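Local coordinates for protein transcriptional regulator (Actinomyces oris, PDB 5V8C) that probably acts as a LytR-Cps2A-Psr family phosphotransferase that mediates the glycosylation of a surface protein anchored in the bacterial cell wall, at residues Asp73-Ser78 / Ser265-Pro270; Leu105-Thr110 / Tyr281-Lys286; Ile255-Gly260 / Arg275-Arg280. All coordinates share one frame; numbering follows the deposited sequence.

Followed from the N terminus, the chain passes 73-78 and 105-110 early, then makes a long excursion before 255-260, 265-270, 275-280 and 281-286 arrive in close succession. Interaction 1 closes the first long loop, bringing 265-270 back to the short strand 75-77. Interaction 2 closes another, joining the loop after helix 94-105 to the segment after helix 272-280; these two loops cross. Interaction 3 closes a short loop between edge strand 252-256 and helix 272-280. It crosses interaction 1 and falls wholly within the span of interaction 2. The three meet through packing around Leu74, Leu105 and Leu278 and a probable Tyr283-Leu278 backbone bond, tying the C-terminal part to the main sheet and helix 94-105.

Interaction 1: residues Asp73-Ser78 / Ser265-Pro270; sequences DLTINS and SIIVSP
Thr75 and Val268 make the polar part of this contact. The backbone N of Thr75 gives its hydrogen to Val268 O at 2.8 Å, with an N-H...O angle of 174° and the donor nearly in line with the C=O bond. The bond ties the loop before helix 272-280 to strand 75-77, while Ile76 bonds on to Asp84 in the two-stranded hairpin with 83-85.

Apolar contacts flank that bond. With chi1 at 172° the Leu74 branch extends away from its own N, and CD1 comes to 4.0 Å from Pro270 CG. Pro270 CG also meets Ile76 CG2 at 3.9 Å, side chain across side chain, with Leu105 of helix 94-105 closing in nearby. Swapping Pro270 for a glycine would probably leave both the Leu74 and Ile76 methyls facing a gap. Farther out, the side chains of Ile267 and Thr75 cross at about a right angle, Ile267 CD1 lying 3.8 Å from Thr75 CB.

Val268 CG1 also lies 3.5 Å from Asp73 OD2, van der Waals contact of a methyl with a carboxylate. One straight backbone bond thus supplies the directional part of the contact, and packing of Val268 and Pro270 supplies most of the rest.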
# COMPACT_ATOMS: atom_id res chain seq x y z
N ASP A 73 -3.14 2.52 10.91
CA ASP A 73 -3.53 2.96 12.25
C ASP A 73 -3.36 4.46 12.44
O ASP A 73 -3.86 5.01 13.41
CB ASP A 73 -2.78 2.16 13.33
CG ASP A 73 -1.28 2.01 13.11
OD1 ASP A 73 -0.89 1.37 12.10
OD2 ASP A 73 -0.50 2.48 13.97
N LEU A 74 -2.71 5.14 11.47
CA LEU A 74 -2.49 6.59 11.52
C LEU A 74 -3.82 7.36 11.50
O LEU A 74 -4.65 7.14 10.63
CB LEU A 74 -1.57 7.02 10.36
CG LEU A 74 -1.37 8.51 10.13
CD1 LEU A 74 -0.26 9.08 11.01
CD2 LEU A 74 -1.10 8.80 8.66
N THR A 75 -4.01 8.25 12.48
CA THR A 75 -5.22 9.07 12.62
C THR A 75 -4.95 10.43 11.99
O THR A 75 -3.87 10.99 12.17
CB THR A 75 -5.61 9.17 14.11
OG1 THR A 75 -5.56 7.87 14.70
CG2 THR A 75 -6.98 9.79 14.32
N ILE A 76 -5.91 10.93 11.20
CA ILE A 76 -5.79 12.21 10.49
C ILE A 76 -7.13 13.00 10.53
O ILE A 76 -8.14 12.45 10.96
CB ILE A 76 -5.31 11.99 9.02
CG1 ILE A 76 -6.25 11.04 8.26
CG2 ILE A 76 -3.85 11.55 8.95
CD1 ILE A 76 -6.37 11.31 6.78
N ASN A 77 -7.13 14.25 10.02
CA ASN A 77 -8.36 15.04 9.90
C ASN A 77 -9.11 14.57 8.64
O ASN A 77 -8.78 14.98 7.53
CB ASN A 77 -8.04 16.55 9.84
CG ASN A 77 -9.24 17.47 9.87
OD1 ASN A 77 -9.17 18.64 9.45
ND2 ASN A 77 -10.38 17.01 10.38
N SER A 78 -10.09 13.66 8.82
CA SER A 78 -10.87 13.08 7.72
C SER A 78 -11.76 14.11 7.02
O SER A 78 -11.63 14.32 5.82
CB SER A 78 -11.70 11.89 8.19
OG SER A 78 -12.68 12.29 9.13
N SER A 265 2.27 7.27 22.58
CA SER A 265 1.03 8.03 22.48
C SER A 265 -0.16 7.09 22.23
O SER A 265 -0.00 6.07 21.56
CB SER A 265 1.11 9.07 21.37
OG SER A 265 -0.05 9.88 21.37
N ILE A 266 -1.34 7.42 22.78
CA ILE A 266 -2.57 6.64 22.60
C ILE A 266 -2.97 6.69 21.13
O ILE A 266 -3.15 5.65 20.52
CB ILE A 266 -3.72 7.13 23.53
CG1 ILE A 266 -3.32 7.14 25.02
CG2 ILE A 266 -5.02 6.35 23.29
CD1 ILE A 266 -3.55 5.85 25.78
N ILE A 267 -3.09 7.90 20.57
CA ILE A 267 -3.44 8.10 19.17
C ILE A 267 -2.17 8.36 18.33
O ILE A 267 -1.32 9.17 18.74
CB ILE A 267 -4.56 9.18 18.98
CG1 ILE A 267 -4.01 10.58 18.65
CG2 ILE A 267 -5.53 9.25 20.17
CD1 ILE A 267 -4.20 10.94 17.19
N VAL A 268 -2.02 7.65 17.20
CA VAL A 268 -0.86 7.82 16.33
C VAL A 268 -1.16 8.92 15.30
O VAL A 268 -1.96 8.75 14.37
CB VAL A 268 -0.30 6.48 15.74
CG1 VAL A 268 -1.38 5.42 15.55
CG2 VAL A 268 0.51 6.70 14.46
N SER A 269 -0.58 10.09 15.54
CA SER A 269 -0.81 11.29 14.74
C SER A 269 0.40 11.67 13.87
O SER A 269 1.53 11.35 14.23
CB SER A 269 -1.17 12.45 15.67
OG SER A 269 -2.42 13.01 15.31
N PRO A 270 0.20 12.40 12.75
CA PRO A 270 1.36 12.84 11.96
C PRO A 270 2.17 13.87 12.73
O PRO A 270 1.61 14.82 13.29
CB PRO A 270 0.74 13.44 10.69
CG PRO A 270 -0.72 13.06 10.72
CD PRO A 270 -1.06 12.90 12.17

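Interaction 2: residues Leu105-Thr110 / Tyr281-Lys286; sequences LGIPTT and YGYSPK
Tyr283 and the Gly106-Pro108 loop form the close side of this contact. Ile107 lays its branch point over one face of the phenol ring: CB is 4.0 Å from the ring centroid and only 13° off the normal, a CH-pi contact, and CG2 of the same side chain lies 4.0 Å from Tyr283 CG. The carbonyl O of Tyr281 sits above the centre of the opposite face, which leaves the ring sandwiched between a backbone oxygen and an aliphatic carbon. Pro108 CD comes in obliquely, 3.5 Å from Tyr283 CD1. A chi1 of -53° turns the Tyr283 ring against Ile107, and it also touches Leu57 and Arg59 of strand 52-60.

Two glycines with positive phi shape the backbones that meet here. Gly106 is the first residue to depart from helical angles after helix 94-105. Gly282 is the C-prime residue of a Schellman motif ending helix 272-280, in which Tyr283 N pairs with Leu278 O and Gly282 N with Ala279 O; that turn delivers the tyrosine to the contact. A CB built on Gly106 would point at 281-286 and fall 2.0 Å from Ser284 C, a clash, and the positive phi also favours glycine. The disulfide Cys102-Cys288 links helix 94-105 to strand 288-289 close by.

On the more exposed side, at Ser284 and Pro285, the grip is looser. Ser284 N donates to Gly106 O in a weak bond, 3.4 Å long and bent to 126°, and Gly106 CA answers with a CA-H...O contact to Ser284 O. The CB of Ser284 is directed away from 105-110, while Pro285 merely rests its CD 3.8 Å from Leu105 O.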
# COMPACT_ATOMS: atom_id res chain seq x y z
N LEU A 105 -3.75 15.04 5.04
CA LEU A 105 -2.32 14.98 4.75
C LEU A 105 -1.92 15.87 3.60
O LEU A 105 -0.73 16.14 3.42
CB LEU A 105 -1.85 13.54 4.52
CG LEU A 105 -1.87 12.62 5.74
CD1 LEU A 105 -1.48 11.21 5.35
CD2 LEU A 105 -0.98 13.15 6.86
N GLY A 106 -2.91 16.33 2.84
CA GLY A 106 -2.71 17.18 1.67
C GLY A 106 -2.28 16.41 0.44
O GLY A 106 -1.60 16.96 -0.42
N ILE A 107 -2.67 15.12 0.35
CA ILE A 107 -2.28 14.34 -0.81
C ILE A 107 -3.44 14.34 -1.84
O ILE A 107 -4.48 13.71 -1.62
CB ILE A 107 -1.66 12.93 -0.51
CG1 ILE A 107 -2.63 11.76 -0.73
CG2 ILE A 107 -0.99 12.84 0.87
CD1 ILE A 107 -2.44 11.10 -2.09
N PRO A 108 -3.28 15.08 -2.97
CA PRO A 108 -4.33 15.09 -4.00
C PRO A 108 -4.18 13.89 -4.94
O PRO A 108 -3.27 13.85 -5.78
CB PRO A 108 -4.12 16.45 -4.70
CG PRO A 108 -2.80 16.99 -4.19
CD PRO A 108 -2.13 15.91 -3.38
N THR A 109 -5.06 12.91 -4.79
CA THR A 109 -5.07 11.69 -5.59
C THR A 109 -5.45 11.96 -7.06
O THR A 109 -6.50 12.53 -7.34
CB THR A 109 -5.95 10.64 -4.90
OG1 THR A 109 -5.37 10.34 -3.63
CG2 THR A 109 -6.09 9.36 -5.70
N THR A 110 -4.58 11.54 -7.97
CA THR A 110 -4.74 11.69 -9.42
C THR A 110 -5.38 10.42 -10.02
O THR A 110 -6.24 10.53 -10.90
CB THR A 110 -3.37 12.08 -10.02
OG1 THR A 110 -3.08 13.41 -9.62
CG2 THR A 110 -3.33 11.99 -11.54
N TYR A 281 7.42 16.14 -1.39
CA TYR A 281 6.66 15.71 -2.56
C TYR A 281 5.46 16.62 -2.89
O TYR A 281 4.59 16.24 -3.67
CB TYR A 281 6.26 14.23 -2.41
CG TYR A 281 7.43 13.32 -2.10
CD1 TYR A 281 8.34 12.96 -3.10
CD2 TYR A 281 7.67 12.88 -0.81
CE1 TYR A 281 9.46 12.18 -2.80
CE2 TYR A 281 8.78 12.09 -0.51
CZ TYR A 281 9.67 11.74 -1.51
OH TYR A 281 10.76 10.97 -1.21
N GLY A 282 5.44 17.81 -2.30
CA GLY A 282 4.42 18.83 -2.55
C GLY A 282 3.04 18.63 -1.94
O GLY A 282 2.07 19.22 -2.42
N TYR A 283 2.95 17.82 -0.87
CA TYR A 283 1.68 17.56 -0.20
C TYR A 283 1.55 18.42 1.05
O TYR A 283 2.44 18.40 1.91
CB TYR A 283 1.54 16.08 0.20
CG TYR A 283 1.75 15.08 -0.92
CD1 TYR A 283 1.10 15.22 -2.14
CD2 TYR A 283 2.53 13.95 -0.73
CE1 TYR A 283 1.25 14.28 -3.16
CE2 TYR A 283 2.69 13.00 -1.74
CZ TYR A 283 2.04 13.17 -2.95
OH TYR A 283 2.20 12.23 -3.94
N SER A 284 0.44 19.17 1.16
CA SER A 284 0.14 20.01 2.31
C SER A 284 -1.38 20.17 2.43
O SER A 284 -2.02 20.46 1.41
CB SER A 284 0.82 21.37 2.18
OG SER A 284 0.64 22.15 3.35
N PRO A 285 -1.99 19.96 3.62
CA PRO A 285 -3.45 20.10 3.74
C PRO A 285 -4.00 21.44 3.27
O PRO A 285 -5.04 21.47 2.60
CB PRO A 285 -3.73 19.84 5.23
CG PRO A 285 -2.43 20.02 5.91
CD PRO A 285 -1.38 19.61 4.92
N LYS A 286 -3.28 22.54 3.56
CA LYS A 286 -3.66 23.91 3.20
C LYS A 286 -3.87 24.12 1.70
O LYS A 286 -4.68 24.96 1.31
CB LYS A 286 -2.62 24.92 3.72

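Interaction 3: residues Ile255-Gly260 / Arg275-Arg280; sequences IDLPTG and RDLLAR
Leu277 projects from helix 272-280 onto the end of strand 252-256, and its side chain can be followed atom by atom. From CB, which is directed toward the strand segment, the chain continues to CG, held anti to the backbone N (chi1 -169°). CG meets two neighbours, 3.9 Å from Ile255 CD1 and 4.0 Å from Pro258 CD. There the side chain forks. CD1 slants across Leu257 and lies 3.8 Å from its CD2, with Pro258 CD again at 4.0 Å. CD2 goes to Ile255, whose CD1 meets it tip to tip at 3.8 Å.

The next helix residue widens the patch: Leu257 CD2 also touches Leu278 CG at 4.0 Å, the two side chains crossing at about a right angle. Strand 252-256 is an outermost strand of the mixed sheet, bonded to strand 65-70, and the helix packs beside it where the chain leaves the strand. Pro258 centres an inverse gamma turn there, and its carbonyl O accepts bonds from Asn271 ND2 and Ser274 OG.

Every contact across the two segments is thus carbon on carbon. Such a fit depends on shape and exclusion of water; the polar tie is made alongside, at Pro258 O.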
# COMPACT_ATOMS: atom_id res chain seq x y z
N ILE A 255 9.41 4.03 1.10
CA ILE A 255 9.58 4.63 2.41
C ILE A 255 8.28 4.58 3.21
O ILE A 255 7.19 4.74 2.66
CB ILE A 255 10.23 6.05 2.36
CG1 ILE A 255 9.76 6.95 3.52
CG2 ILE A 255 10.05 6.75 1.00
CD1 ILE A 255 10.80 8.02 4.04
N ASP A 256 8.43 4.27 4.50
CA ASP A 256 7.36 4.29 5.49
C ASP A 256 7.28 5.69 6.07
O ASP A 256 8.31 6.31 6.34
CB ASP A 256 7.65 3.27 6.59
CG ASP A 256 7.32 1.86 6.16
OD1 ASP A 256 8.20 1.21 5.56
OD2 ASP A 256 6.14 1.45 6.32
N LEU A 257 6.05 6.21 6.18
CA LEU A 257 5.77 7.53 6.74
C LEU A 257 6.37 7.59 8.16
O LEU A 257 6.06 6.73 8.99
CB LEU A 257 4.24 7.70 6.80
CG LEU A 257 3.59 9.06 6.50
CD1 LEU A 257 2.84 9.58 7.70
CD2 LEU A 257 4.55 10.06 5.90
N PRO A 258 7.33 8.50 8.43
CA PRO A 258 7.96 8.51 9.76
C PRO A 258 7.09 9.08 10.89
O PRO A 258 7.14 10.27 11.18
CB PRO A 258 9.24 9.32 9.54
CG PRO A 258 8.95 10.19 8.38
CD PRO A 258 7.87 9.55 7.55
N THR A 259 6.31 8.21 11.55
CA THR A 259 5.48 8.63 12.69
C THR A 259 6.27 8.50 13.99
O THR A 259 7.24 7.74 14.04
CB THR A 259 4.16 7.84 12.74
OG1 THR A 259 4.44 6.47 13.04
CG2 THR A 259 3.36 7.94 11.45
N GLY A 260 5.85 9.22 15.02
CA GLY A 260 6.49 9.18 16.33
C GLY A 260 6.42 7.82 17.00
O GLY A 260 5.72 6.93 16.51
N ARG A 275 5.19 15.42 8.21
CA ARG A 275 4.79 16.61 7.46
C ARG A 275 5.85 17.09 6.48
O ARG A 275 5.51 17.52 5.37
CB ARG A 275 4.36 17.74 8.40
CG ARG A 275 3.08 17.44 9.20
CD ARG A 275 1.82 17.80 8.44
NE ARG A 275 0.70 16.92 8.77
CZ ARG A 275 -0.29 17.24 9.59
NH1 ARG A 275 -0.31 18.43 10.19
NH2 ARG A 275 -1.27 16.39 9.83
N ASP A 276 7.14 17.00 6.87
CA ASP A 276 8.28 17.43 6.03
C ASP A 276 8.48 16.48 4.86
O ASP A 276 8.60 16.92 3.71
CB ASP A 276 9.58 17.53 6.85
CG ASP A 276 9.53 18.48 8.03
OD1 ASP A 276 9.02 19.62 7.86
OD2 ASP A 276 10.06 18.12 9.10
N LEU A 277 8.50 15.16 5.15
CA LEU A 277 8.63 14.09 4.16
C LEU A 277 7.52 14.25 3.12
O LEU A 277 7.78 14.10 1.93
CB LEU A 277 8.51 12.74 4.89
CG LEU A 277 8.85 11.41 4.15
CD1 LEU A 277 7.60 10.68 3.72
CD2 LEU A 277 9.84 11.60 3.00
N LEU A 278 6.31 14.61 3.56
CA LEU A 278 5.17 14.83 2.68
C LEU A 278 5.28 16.17 1.96
O LEU A 278 4.82 16.28 0.82
CB LEU A 278 3.85 14.72 3.45
CG LEU A 278 3.37 13.30 3.79
CD1 LEU A 278 2.31 13.33 4.87
CD2 LEU A 278 2.81 12.60 2.57
N ALA A 279 5.90 17.17 2.61
CA ALA A 279 6.10 18.50 2.03
C ALA A 279 7.15 18.47 0.92
O ALA A 279 7.11 19.32 0.03
CB ALA A 279 6.52 19.50 3.10
N ARG A 280 8.09 17.52 0.98
CA ARG A 280 9.11 17.33 -0.05
C ARG A 280 8.44 17.03 -1.40
O ARG A 280 8.79 17.64 -2.42
CB ARG A 280 10.06 16.18 0.33
CG ARG A 280 11.09 16.56 1.38
CD ARG A 280 12.10 15.46 1.64
NE ARG A 280 13.08 15.87 2.65
CZ ARG A 280 14.27 16.39 2.37
NH1 ARG A 280 14.66 16.54 1.11
NH2 ARG A 280 15.09 16.75 3.35